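Local coordinates for protein SUMO-1 cysteine protease S273R (African swine fever virus pig/Kenya/KEN-50/1950, PDB 6LJ9) that probably cleaves the viral polyproteins pp220 and pp62 into core-shell proteins as a cysteine protease, and probably blunts host innate immune signalling, at residues Arg99-Tyr104 with Glu137-Glu142; Ile183-Ser188 with Ala219-Arg224. All blocks are in the same frame, centred on the assembly; numbering follows the deposited sequence.

Contact 1. Residues Arg99-Tyr104 with Glu137-Glu142; sequences RWAIKY and ELQYVE
Val141 reaches across to the last turn of helix 90-103 with both of its methyl groups, and each finds its own partner there. CG1, anti to the backbone N (chi1 179°), lies 3.5 Å from Ile102 CG1. The second branch, CG2, meets Ala101 CB at 3.7 Å, so the valine fork straddles two consecutive helical residues. Ala101 and Val141 are also the residues whose CA atoms come nearest across the contact, 6.0 Å apart. The apolar patch continues outward along Ile102: its CD1 lies 3.6 Å from Glu142 CG, the two side chains meeting at about a right angle. Glu142 contributes its aliphatic part here, and it is poorly ordered, so this outer end of the contact is less well defined than the buried alanine and valine.

The strand 139-141 belongs to a small two-stranded antiparallel hairpin with strand 144-146, and this hairpin sits against the side of the helix. The axes of helix segment 99-103 and strand 139-141 run nearly perpendicular, at 83°, with a closest approach of 7.8 Å.

Polar contacts involve Gln139, next to Ala101. Gln139 NE2 lies 3.9 Å from Ala101 CB, a van der Waals contact, while its hydrogen bonds go to Asn109 OD1 and Phe107 O, both in strand 107-109. The buried amide is thereby held against the edge strand of the central sheet. Arg148 bonds to both sides of the contact, with NH2 to Ala101 O and, weakly, NE to Gln139 OE1.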
ATOM      1  N   ARG B  99      -2.635 -14.985   1.583  1.00 19.89           N
ATOM      2  CA  ARG B  99      -3.661 -14.250   0.847  1.00 24.93           C
ATOM      3  C   ARG B  99      -3.597 -12.756   1.139  1.00 25.70           C
ATOM      4  O   ARG B  99      -3.854 -11.936   0.249  1.00 28.52           O
ATOM      5  CB  ARG B  99      -5.048 -14.798   1.184  1.00 25.21           C
ATOM      6  CG  ARG B  99      -5.399 -16.087   0.459  1.00 30.44           C
ATOM      7  CD  ARG B  99      -6.673 -16.711   1.007  1.00 37.96           C
ATOM      8  NE  ARG B  99      -7.144 -17.803   0.160  1.00 35.87           N
ATOM      9  CZ  ARG B  99      -6.656 -19.040   0.192  1.00 34.73           C
ATOM     10  NH1 ARG B  99      -5.676 -19.347   1.030  1.00 28.30           N
ATOM     11  NH2 ARG B  99      -7.145 -19.968  -0.618  1.00 40.89           N
ATOM     12  N   TRP B 100      -3.264 -12.381   2.376  1.00 25.35           N
ATOM     13  CA  TRP B 100      -3.142 -10.965   2.708  1.00 20.95           C
ATOM     14  C   TRP B 100      -1.967 -10.321   1.985  1.00 23.38           C
ATOM     15  O   TRP B 100      -2.001  -9.119   1.697  1.00 32.02           O
ATOM     16  CB  TRP B 100      -2.999 -10.788   4.219  1.00 21.45           C
ATOM     17  CG  TRP B 100      -4.239 -11.126   4.985  1.00 22.36           C
ATOM     18  CD1 TRP B 100      -5.462 -11.448   4.469  1.00 25.85           C
ATOM     19  CD2 TRP B 100      -4.380 -11.177   6.409  1.00 18.14           C
ATOM     20  NE1 TRP B 100      -6.354 -11.696   5.484  1.00 26.04           N
ATOM     21  CE2 TRP B 100      -5.714 -11.536   6.685  1.00 29.32           C
ATOM     22  CE3 TRP B 100      -3.506 -10.954   7.478  1.00 23.24           C
ATOM     23  CZ2 TRP B 100      -6.195 -11.677   7.985  1.00 25.43           C
ATOM     24  CZ3 TRP B 100      -3.985 -11.094   8.767  1.00 23.43           C
ATOM     25  CH2 TRP B 100      -5.317 -11.452   9.010  1.00 22.39           C
ATOM     26  N   ALA B 101      -0.925 -11.099   1.684  1.00 17.50           N
ATOM     27  CA  ALA B 101       0.214 -10.573   0.941  1.00 25.12           C
ATOM     28  C   ALA B 101      -0.152 -10.210  -0.492  1.00 29.56           C
ATOM     29  O   ALA B 101       0.569  -9.430  -1.123  1.00 21.87           O
ATOM     30  CB  ALA B 101       1.360 -11.583   0.951  1.00 17.91           C
ATOM     31  N   ILE B 102      -1.249 -10.760  -1.018  1.00 29.68           N
ATOM     32  CA  ILE B 102      -1.731 -10.353  -2.334  1.00 27.22           C
ATOM     33  C   ILE B 102      -2.272  -8.930  -2.279  1.00 19.66           C
ATOM     34  O   ILE B 102      -1.933  -8.082  -3.113  1.00 45.18           O
ATOM     35  CB  ILE B 102      -2.802 -11.336  -2.840  1.00 30.24           C
ATOM     36  CG1 ILE B 102      -2.328 -12.782  -2.692  1.00 28.89           C
ATOM     37  CG2 ILE B 102      -3.161 -11.036  -4.288  1.00 24.59           C
ATOM     38  CD1 ILE B 102      -3.397 -13.806  -3.005  1.00 38.91           C
ATOM     39  N   LYS B 103      -3.125  -8.649  -1.292  1.00 19.12           N
ATOM     40  CA  LYS B 103      -3.768  -7.345  -1.190  1.00 27.83           C
ATOM     41  C   LYS B 103      -2.806  -6.286  -0.663  1.00 23.80           C
ATOM     42  O   LYS B 103      -2.721  -5.184  -1.216  1.00 29.66           O
ATOM     43  CB  LYS B 103      -5.007  -7.455  -0.297  1.00 36.08           C
ATOM     44  CG  LYS B 103      -5.576  -6.135   0.185  1.00 37.40           C
ATOM     45  CD  LYS B 103      -6.821  -6.370   1.026  1.00 44.72           C
ATOM     46  CE  LYS B 103      -7.201  -5.134   1.821  1.00 42.69           C
ATOM     47  NZ  LYS B 103      -7.442  -3.957   0.943  1.00 54.50           N
ATOM     48  N   TYR B 104      -2.076  -6.604   0.402  1.00 27.66           N
ATOM     49  CA  TYR B 104      -1.068  -5.706   0.963  1.00 18.44           C
ATOM     50  C   TYR B 104       0.269  -6.052   0.319  1.00 25.55           C
ATOM     51  O   TYR B 104       0.974  -6.959   0.767  1.00 19.49           O
ATOM     52  CB  TYR B 104      -1.026  -5.833   2.481  1.00 15.69           C
ATOM     53  CG  TYR B 104      -2.348  -5.522   3.149  1.00 23.00           C
ATOM     54  CD1 TYR B 104      -2.716  -4.211   3.419  1.00 15.87           C
ATOM     55  CD2 TYR B 104      -3.229  -6.538   3.503  1.00 23.11           C
ATOM     56  CE1 TYR B 104      -3.923  -3.919   4.025  1.00 16.48           C
ATOM     57  CE2 TYR B 104      -4.438  -6.253   4.112  1.00 23.31           C
ATOM     58  CZ  TYR B 104      -4.780  -4.943   4.370  1.00 28.14           C
ATOM     59  OH  TYR B 104      -5.983  -4.656   4.975  1.00 31.07           O
ATOM     60  N   GLU B 137      14.384 -10.778  -0.123  1.00 23.60           N
ATOM     61  CA  GLU B 137      14.013 -12.007   0.560  1.00 24.70           C
ATOM     62  C   GLU B 137      12.835 -12.659  -0.149  1.00 26.93           C
ATOM     63  O   GLU B 137      11.898 -11.977  -0.574  1.00 23.04           O
ATOM     64  CB  GLU B 137      13.653 -11.741   2.026  1.00 24.81           C
ATOM     65  CG  GLU B 137      14.848 -11.509   2.937  1.00 47.00           C
ATOM     66  CD  GLU B 137      15.543 -12.799   3.334  1.00 48.18           C
ATOM     67  OE1 GLU B 137      16.593 -12.728   4.008  1.00 54.92           O
ATOM     68  OE2 GLU B 137      15.040 -13.885   2.978  1.00 58.46           O
ATOM     69  N   LEU B 138      12.891 -13.983  -0.275  1.00 25.95           N
ATOM     70  CA  LEU B 138      11.819 -14.735  -0.911  1.00 31.29           C
ATOM     71  C   LEU B 138      10.635 -14.880   0.036  1.00 36.29           C
ATOM     72  O   LEU B 138      10.784 -15.354   1.167  1.00 33.33           O
ATOM     73  CB  LEU B 138      12.312 -16.116  -1.341  1.00 43.77           C
ATOM     74  CG  LEU B 138      13.040 -16.243  -2.679  1.00 57.20           C
ATOM     75  CD1 LEU B 138      13.637 -17.633  -2.813  1.00 50.91           C
ATOM     76  CD2 LEU B 138      12.089 -15.962  -3.830  1.00 67.37           C
ATOM     77  N   GLN B 139       9.463 -14.462  -0.428  1.00 24.57           N
ATOM     78  CA  GLN B 139       8.193 -14.748   0.216  1.00 29.59           C
ATOM     79  C   GLN B 139       7.297 -15.468  -0.781  1.00 31.49           C
ATOM     80  O   GLN B 139       7.569 -15.501  -1.984  1.00 25.50           O
ATOM     81  CB  GLN B 139       7.517 -13.469   0.725  1.00 12.45           C
ATOM     82  CG  GLN B 139       7.015 -12.545  -0.367  1.00 15.17           C
ATOM     83  CD  GLN B 139       6.415 -11.274   0.196  1.00 16.61           C
ATOM     84  OE1 GLN B 139       6.959 -10.186   0.013  1.00 21.28           O
ATOM     85  NE2 GLN B 139       5.291 -11.406   0.890  1.00 12.41           N
ATOM     86  N   TYR B 140       6.216 -16.050  -0.276  1.00 36.87           N
ATOM     87  CA  TYR B 140       5.341 -16.885  -1.093  1.00 40.91           C
ATOM     88  C   TYR B 140       3.947 -16.274  -1.110  1.00 35.83           C
ATOM     89  O   TYR B 140       3.180 -16.408  -0.151  1.00 38.61           O
ATOM     90  CB  TYR B 140       5.347 -18.322  -0.584  1.00 25.97           C
ATOM     91  CG  TYR B 140       6.678 -18.992  -0.836  1.00 33.88           C
ATOM     92  CD1 TYR B 140       7.712 -18.897   0.086  1.00 30.49           C
ATOM     93  CD2 TYR B 140       6.913 -19.688  -2.013  1.00 37.04           C
ATOM     94  CE1 TYR B 140       8.936 -19.494  -0.148  1.00 31.76           C
ATOM     95  CE2 TYR B 140       8.132 -20.290  -2.257  1.00 34.82           C
ATOM     96  CZ  TYR B 140       9.141 -20.190  -1.323  1.00 39.58           C
ATOM     97  OH  TYR B 140      10.357 -20.787  -1.564  1.00 52.99           O
ATOM     98  N   VAL B 141       3.638 -15.595  -2.213  1.00 30.85           N
ATOM     99  CA  VAL B 141       2.343 -14.975  -2.454  1.00 31.75           C
ATOM    100  C   VAL B 141       1.596 -15.843  -3.455  1.00 50.73           C
ATOM    101  O   VAL B 141       2.143 -16.192  -4.509  1.00 47.62           O
ATOM    102  CB  VAL B 141       2.507 -13.536  -2.972  1.00 35.04           C
ATOM    103  CG1 VAL B 141       1.155 -12.911  -3.244  1.00 36.52           C
ATOM    104  CG2 VAL B 141       3.295 -12.704  -1.971  1.00 45.08           C
ATOM    105  N   GLU B 142       0.351 -16.182  -3.128  1.00 73.28           N
ATOM    106  CA  GLU B 142      -0.413 -17.225  -3.830  1.00 83.79           C
ATOM    107  C   GLU B 142       0.414 -18.502  -3.694  1.00 79.73           C
ATOM    108  O   GLU B 142       0.795 -18.859  -2.568  1.00 82.96           O
ATOM    109  CB  GLU B 142      -0.738 -16.794  -5.258  1.00 84.52           C
ATOM    110  CG  GLU B 142      -1.234 -15.362  -5.386  1.00 95.87           C
ATOM    111  CD  GLU B 142      -1.824 -15.067  -6.752  1.00103.53           C
ATOM    112  OE1 GLU B 142      -2.379 -15.995  -7.374  1.00106.54           O
ATOM    113  OE2 GLU B 142      -1.730 -13.905  -7.205  1.00 99.48           O
TER

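Contact 2. Residues Ile183-Ser188 with Ala219-Arg224; sequences IEYFNS and AVTNIR
Strands 181-186 and 215-220 run parallel and part company here, pairing Tyr185 with Ala219 and Phe186 with Val220, with CA atoms 4.9 and 4.7 Å apart respectively. They are the two strands of a beta-alpha-beta unit whose crossover is helix 195-208, within the Ulp1-like catalytic domain. Val220 N donates to Tyr185 O at 2.6 Å, tilted 19° from the carbonyl plane; Asn187 N answers with a weak bond to Val220 O. An inverse gamma turn centred on Val220 then bends the second strand away.

On one face of the sheet, Phe186 CD1 lies 3.8 Å from Val220 CG1, the two side chains crossing at a slant. Tyr239 stacks on the Phe186 ring and Phe252 meets it edge to face, so Phe186 packs against helices 232-244 and 249-254, and Val220 against the latter. On the other face, Thr221 CG2 approaches the Tyr185 ring in its plane, at the edge, 3.9 Å from CE1. The same methyl also rests 3.7 Å from Asn187 CB, touching both residues.

Asn187 is inferred to be an active-site residue. With CG anti to its own N (chi1 -169°), its amide leads away from Thr221: OD1 accepts from His168 NE2, the inferred catalytic histidine, and from Ala189 N. ND2 makes a weak bond to Tyr185 OH. Just beyond, Ser188 OG bonds to Gln226 OE1, of a predicted substrate-binding residue. Where the chains diverge, a water lies 2.8 Å from Ile223 O.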
ATOM      1  N   ILE B 183       9.199  -3.241  16.570  1.00 23.16           N
ATOM      2  CA  ILE B 183       9.114  -4.695  16.568  1.00 24.80           C
ATOM      3  C   ILE B 183       8.156  -5.079  17.685  1.00 33.64           C
ATOM      4  O   ILE B 183       8.422  -4.804  18.861  1.00 33.06           O
ATOM      5  CB  ILE B 183      10.493  -5.342  16.758  1.00 23.40           C
ATOM      6  CG1 ILE B 183      11.460  -4.843  15.682  1.00 17.39           C
ATOM      7  CG2 ILE B 183      10.384  -6.855  16.714  1.00 18.19           C
ATOM      8  CD1 ILE B 183      12.915  -5.069  16.018  1.00 36.24           C
ATOM      9  N   GLU B 184       7.036  -5.697  17.321  1.00 29.71           N
ATOM     10  CA  GLU B 184       5.912  -5.867  18.231  1.00 23.24           C
ATOM     11  C   GLU B 184       5.652  -7.343  18.498  1.00 21.89           C
ATOM     12  O   GLU B 184       5.682  -8.167  17.580  1.00 29.85           O
ATOM     13  CB  GLU B 184       4.656  -5.205  17.658  1.00 26.70           C
ATOM     14  CG  GLU B 184       4.882  -3.771  17.203  1.00 31.63           C
ATOM     15  CD  GLU B 184       3.750  -3.246  16.344  1.00 32.16           C
ATOM     16  OE1 GLU B 184       2.680  -3.885  16.311  1.00 27.74           O
ATOM     17  OE2 GLU B 184       3.935  -2.193  15.697  1.00 30.52           O
ATOM     18  N   TYR B 185       5.398  -7.661  19.766  1.00 25.13           N
ATOM     19  CA  TYR B 185       5.001  -8.995  20.201  1.00 25.70           C
ATOM     20  C   TYR B 185       3.667  -8.876  20.921  1.00 28.69           C
ATOM     21  O   TYR B 185       3.579  -8.215  21.961  1.00 28.39           O
ATOM     22  CB  TYR B 185       6.062  -9.617  21.116  1.00 23.28           C
ATOM     23  CG  TYR B 185       5.642 -10.919  21.770  1.00 27.30           C
ATOM     24  CD1 TYR B 185       4.982 -10.924  22.994  1.00 18.84           C
ATOM     25  CD2 TYR B 185       5.914 -12.141  21.170  1.00 11.92           C
ATOM     26  CE1 TYR B 185       4.600 -12.105  23.598  1.00 30.10           C
ATOM     27  CE2 TYR B 185       5.535 -13.331  21.769  1.00 26.77           C
ATOM     28  CZ  TYR B 185       4.877 -13.306  22.983  1.00 31.92           C
ATOM     29  OH  TYR B 185       4.493 -14.479  23.592  1.00 35.96           O
ATOM     30  N   PHE B 186       2.635  -9.509  20.371  1.00 18.58           N
ATOM     31  CA  PHE B 186       1.291  -9.449  20.931  1.00 32.52           C
ATOM     32  C   PHE B 186       0.907 -10.815  21.482  1.00 37.09           C
ATOM     33  O   PHE B 186       0.909 -11.808  20.747  1.00 31.81           O
ATOM     34  CB  PHE B 186       0.277  -8.989  19.884  1.00 33.75           C
ATOM     35  CG  PHE B 186      -1.146  -9.055  20.355  1.00 35.43           C
ATOM     36  CD1 PHE B 186      -1.606  -8.188  21.334  1.00 35.66           C
ATOM     37  CD2 PHE B 186      -2.026  -9.982  19.824  1.00 36.24           C
ATOM     38  CE1 PHE B 186      -2.915  -8.247  21.773  1.00 28.29           C
ATOM     39  CE2 PHE B 186      -3.336 -10.046  20.256  1.00 34.09           C
ATOM     40  CZ  PHE B 186      -3.782  -9.177  21.233  1.00 29.87           C
ATOM     41  N   ASN B 187       0.584 -10.859  22.773  1.00 39.43           N
ATOM     42  CA  ASN B 187       0.069 -12.054  23.436  1.00 30.17           C
ATOM     43  C   ASN B 187      -1.302 -11.704  23.999  1.00 27.12           C
ATOM     44  O   ASN B 187      -1.411 -10.864  24.898  1.00 22.97           O
ATOM     45  CB  ASN B 187       1.017 -12.530  24.539  1.00 33.00           C
ATOM     46  CG  ASN B 187       0.659 -13.912  25.070  1.00 37.37           C
ATOM     47  OD1 ASN B 187      -0.512 -14.282  25.152  1.00 37.80           O
ATOM     48  ND2 ASN B 187       1.679 -14.682  25.434  1.00 31.96           N
ATOM     49  N   SER B 188      -2.346 -12.346  23.470  1.00 29.84           N
ATOM     50  CA  SER B 188      -3.702 -12.048  23.914  1.00 28.45           C
ATOM     51  C   SER B 188      -3.930 -12.414  25.374  1.00 26.82           C
ATOM     52  O   SER B 188      -4.865 -11.896  25.994  1.00 31.20           O
ATOM     53  CB  SER B 188      -4.717 -12.780  23.036  1.00 25.71           C
ATOM     54  OG  SER B 188      -4.541 -14.183  23.116  1.00 26.50           O
ATOM     55  N   ALA B 219       6.594  -5.133  23.770  1.00 27.07           N
ATOM     56  CA  ALA B 219       5.822  -6.296  24.193  1.00 37.18           C
ATOM     57  C   ALA B 219       4.399  -5.826  24.479  1.00 40.94           C
ATOM     58  O   ALA B 219       4.135  -5.206  25.513  1.00 38.04           O
ATOM     59  CB  ALA B 219       6.454  -6.955  25.414  1.00 23.91           C
ATOM     60  N   VAL B 220       3.487  -6.112  23.554  1.00 26.37           N
ATOM     61  CA  VAL B 220       2.083  -5.750  23.718  1.00 31.44           C
ATOM     62  C   VAL B 220       1.408  -6.814  24.570  1.00 33.90           C
ATOM     63  O   VAL B 220       0.651  -7.649  24.062  1.00 28.18           O
ATOM     64  CB  VAL B 220       1.380  -5.589  22.357  1.00 35.39           C
ATOM     65  CG1 VAL B 220       0.000  -4.971  22.536  1.00 25.90           C
ATOM     66  CG2 VAL B 220       2.230  -4.748  21.417  1.00 26.30           C
ATOM     67  N   THR B 221       1.695  -6.804  25.874  1.00 33.35           N
ATOM     68  CA  THR B 221       1.165  -7.792  26.805  1.00 38.81           C
ATOM     69  C   THR B 221       0.611  -7.124  28.059  1.00 42.85           C
ATOM     70  O   THR B 221       0.645  -7.708  29.145  1.00 50.69           O
ATOM     71  CB  THR B 221       2.233  -8.819  27.185  1.00 46.91           C
ATOM     72  OG1 THR B 221       3.330  -8.155  27.824  1.00 49.68           O
ATOM     73  CG2 THR B 221       2.741  -9.552  25.951  1.00 39.87           C
ATOM     74  N   ASN B 222       0.096  -5.901  27.926  1.00 43.05           N
ATOM     75  CA  ASN B 222      -0.378  -5.166  29.093  1.00 34.14           C
ATOM     76  C   ASN B 222      -1.767  -5.626  29.523  1.00 34.55           C
ATOM     77  O   ASN B 222      -2.056  -5.697  30.723  1.00 42.06           O
ATOM     78  CB  ASN B 222      -0.378  -3.664  28.801  1.00 29.60           C
ATOM     79  CG  ASN B 222      -0.690  -2.829  30.029  1.00 41.05           C
ATOM     80  OD1 ASN B 222       0.129  -2.716  30.940  1.00 50.55           O
ATOM     81  ND2 ASN B 222      -1.875  -2.229  30.051  1.00 36.75           N
ATOM     82  N   ILE B 223      -2.629  -5.949  28.564  1.00 33.10           N
ATOM     83  CA  ILE B 223      -4.006  -6.350  28.832  1.00 38.45           C
ATOM     84  C   ILE B 223      -4.153  -7.840  28.560  1.00 43.67           C
ATOM     85  O   ILE B 223      -3.607  -8.361  27.579  1.00 54.28           O
ATOM     86  CB  ILE B 223      -5.002  -5.539  27.979  1.00 36.46           C
ATOM     87  CG1 ILE B 223      -5.007  -4.073  28.408  1.00 41.85           C
ATOM     88  CG2 ILE B 223      -6.407  -6.119  28.077  1.00 33.96           C
ATOM     89  CD1 ILE B 223      -6.066  -3.254  27.713  1.00 47.45           C
ATOM     90  N   ARG B 224      -4.884  -8.526  29.438  1.00 35.24           N
ATOM     91  CA  ARG B 224      -5.317  -9.901  29.196  1.00 41.40           C
ATOM     92  C   ARG B 224      -6.633  -9.834  28.431  1.00 37.25           C
ATOM     93  O   ARG B 224      -7.715  -9.758  29.013  1.00 36.26           O
ATOM     94  CB  ARG B 224      -5.454 -10.668  30.506  1.00 37.81           C
ATOM     95  CG  ARG B 224      -6.020 -12.071  30.348  1.00 58.75           C
ATOM     96  CD  ARG B 224      -6.020 -12.824  31.666  1.00 70.19           C
ATOM     97  NE  ARG B 224      -6.806 -14.052  31.590  1.00 84.60           N
ATOM     98  CZ  ARG B 224      -6.347 -15.206  31.115  1.00 95.45           C
ATOM     99  NH1 ARG B 224      -5.102 -15.294  30.666  1.00 90.99           N
ATOM    100  NH2 ARG B 224      -7.136 -16.272  31.084  1.00 95.43           N
TER
HETATM  101  O   HOH W   1      -1.777  -8.546  25.450  1.00 37.16           O

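After an N-terminal run of short helices, the chain enters helix 90-103, whose last turn opens contact 1; after strand 107-109 and helix 129-134 the contact closes at strand 139-141, a loop of 32 intervening residues. Contact 2 opens only later, at the end of strand 181-186, and closes through helix 195-208 at the end of strand 215-220. The two loops are therefore in series, neither nested nor crossed, and their centres lie about 25 Å apart. Contact 1 fastens a hairpin to a helix beside strand 107-109, whereas contact 2 joins the strand at the opposite border of the same five-stranded sheet to its neighbour, next to the inferred active site.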